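Local coordinates for urea carboxylase (Thermus thermophilus, PDB 3OPF), which is of unestablished activity but probably binds ATP and acts as a hydrolase, and is built from two carboxyltransferase-type modules, at residues A[412-417]-A[486-491]. Numbering follows the deposited sequence.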
# COMPACT_ATOMS: atom_id res chain seq x y z
N PRO A 412 7.58 1.83 27.54
CA PRO A 412 6.31 1.76 26.81
C PRO A 412 6.09 2.89 25.81
O PRO A 412 6.49 4.03 26.05
CB PRO A 412 5.25 1.83 27.93
CG PRO A 412 5.94 2.38 29.10
CD PRO A 412 7.37 1.93 28.99
N PHE A 413 5.47 2.54 24.69
CA PHE A 413 4.96 3.51 23.73
C PHE A 413 3.44 3.44 23.78
O PHE A 413 2.87 2.51 24.35
CB PHE A 413 5.43 3.18 22.31
CG PHE A 413 6.87 3.51 22.05
CD1 PHE A 413 7.89 2.71 22.55
CD2 PHE A 413 7.22 4.61 21.27
CE1 PHE A 413 9.23 3.01 22.31
CE2 PHE A 413 8.55 4.93 21.03
CZ PHE A 413 9.56 4.12 21.55
N ARG A 414 2.80 4.43 23.18
CA ARG A 414 1.34 4.46 23.09
C ARG A 414 0.97 4.78 21.65
O ARG A 414 1.66 5.54 20.98
CB ARG A 414 0.75 5.52 24.02
CG ARG A 414 0.86 5.21 25.49
CD ARG A 414 -0.38 4.49 26.00
NE ARG A 414 -0.24 4.10 27.40
CZ ARG A 414 -1.18 3.48 28.12
NH1 ARG A 414 -0.95 3.17 29.38
NH2 ARG A 414 -2.36 3.19 27.57
N VAL A 415 -0.11 4.17 21.18
CA VAL A 415 -0.61 4.44 19.85
C VAL A 415 -1.23 5.84 19.82
O VAL A 415 -2.20 6.12 20.53
CB VAL A 415 -1.63 3.38 19.39
CG1 VAL A 415 -2.30 3.79 18.07
CG2 VAL A 415 -0.94 2.02 19.27
N ALA A 416 -0.67 6.71 18.98
CA ALA A 416 -1.22 8.04 18.75
C ALA A 416 -2.29 8.00 17.67
O ALA A 416 -3.32 8.64 17.80
CB ALA A 416 -0.12 8.99 18.34
N ARG A 417 -2.00 7.26 16.59
CA ARG A 417 -2.91 7.12 15.45
C ARG A 417 -2.75 5.72 14.86
O ARG A 417 -1.65 5.16 14.89
CB ARG A 417 -2.59 8.16 14.37
CG ARG A 417 -3.04 9.57 14.72
CD ARG A 417 -2.60 10.60 13.69
NE ARG A 417 -3.09 10.32 12.34
CZ ARG A 417 -3.17 11.22 11.36
NH1 ARG A 417 -2.81 12.49 11.56
NH2 ARG A 417 -3.63 10.85 10.17
N GLY A 486 -4.33 4.99 22.02
CA GLY A 486 -4.33 4.75 23.46
C GLY A 486 -3.74 3.42 23.86
O GLY A 486 -3.31 3.25 25.00
N VAL A 487 -3.71 2.46 22.93
CA VAL A 487 -3.17 1.13 23.24
C VAL A 487 -1.70 1.25 23.61
O VAL A 487 -0.94 1.96 22.94
CB VAL A 487 -3.34 0.14 22.06
CG1 VAL A 487 -2.67 -1.19 22.38
CG2 VAL A 487 -4.82 -0.07 21.75
N GLU A 488 -1.30 0.59 24.69
CA GLU A 488 0.09 0.55 25.11
C GLU A 488 0.86 -0.51 24.29
O GLU A 488 0.31 -1.57 23.98
CB GLU A 488 0.18 0.24 26.60
CG GLU A 488 1.59 0.20 27.16
CD GLU A 488 1.59 0.11 28.67
OE1 GLU A 488 0.74 -0.63 29.23
OE2 GLU A 488 2.43 0.77 29.31
N ILE A 489 2.11 -0.20 23.95
CA ILE A 489 2.98 -1.10 23.20
C ILE A 489 4.36 -1.17 23.87
O ILE A 489 4.91 -0.15 24.30
CB ILE A 489 3.13 -0.63 21.73
CG1 ILE A 489 1.77 -0.70 21.02
CG2 ILE A 489 4.18 -1.45 20.99
CD1 ILE A 489 1.81 -0.42 19.54
N HIS A 490 4.89 -2.39 24.01
CA HIS A 490 6.28 -2.61 24.42
C HIS A 490 6.99 -3.34 23.28
O HIS A 490 6.44 -4.28 22.70
CB HIS A 490 6.34 -3.47 25.67
CG HIS A 490 5.74 -2.83 26.89
ND1 HIS A 490 6.51 -2.22 27.86
CD2 HIS A 490 4.46 -2.74 27.31
CE1 HIS A 490 5.72 -1.76 28.81
NE2 HIS A 490 4.47 -2.06 28.50
N PHE A 491 8.21 -2.91 22.97
CA PHE A 491 9.02 -3.60 21.97
C PHE A 491 10.05 -4.46 22.70
O PHE A 491 10.61 -4.03 23.70
CB PHE A 491 9.72 -2.61 21.05
CG PHE A 491 8.79 -1.89 20.12
CD1 PHE A 491 8.17 -2.57 19.08
CD2 PHE A 491 8.53 -0.53 20.28
CE1 PHE A 491 7.32 -1.90 18.22
CE2 PHE A 491 7.66 0.13 19.42
CZ PHE A 491 7.06 -0.56 18.39
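F413 and I489 form an antiparallel hydrogen-bonded pair: F413 N reaches I489 O at 2.8 Å, and I489 N returns a bond to F413 O. R414 and E488 follow as a non-hydrogen-bonded pair. Beyond them V415 N donates to V487 O and G486 N to V415 O (2.8 Å), extending the backbone pairing ahead of the start of strand 488-491.

The polar side chains lie on the face of R414 and E488. R414 bends at chi2 (-92°), bringing its guanidinium back over the neighbouring strand. There NH2 donates to G486 O at 2.7 Å, with the oxygen near the guanidinium plane and NH2 nearly on the extension of the G486 C=O (173°). E488 CB sits 3.8 Å above the centre of the same group. The E488 carboxylate is only a charge neighbour, as R414 NH1 and E488 OE2 are 4.1 Å apart and no N-H points at that oxygen. Were E488 an alanine, the guanidinium would probably lose this nearby negative charge and P412 CB its contact with OE2 (3.3 Å), leaving H490 as its neighbour here.

Apolar contacts gather on the side of F413 and I489. The F491 edge meets the F413 face in an offset edge-to-face pair, planes at 69°, while V415 CG2 reaches I489 CD1 at 3.7 Å. L392 and V423 from adjoining strands add to this buried layer.

The pairing joins strand 413-418 to the C-terminal strand 488-492, which also makes backbone hydrogen bonds from E488 and H490 to F390, consistent with the closed sheet of a cyclophilin-like carboxyltransferase subdomain.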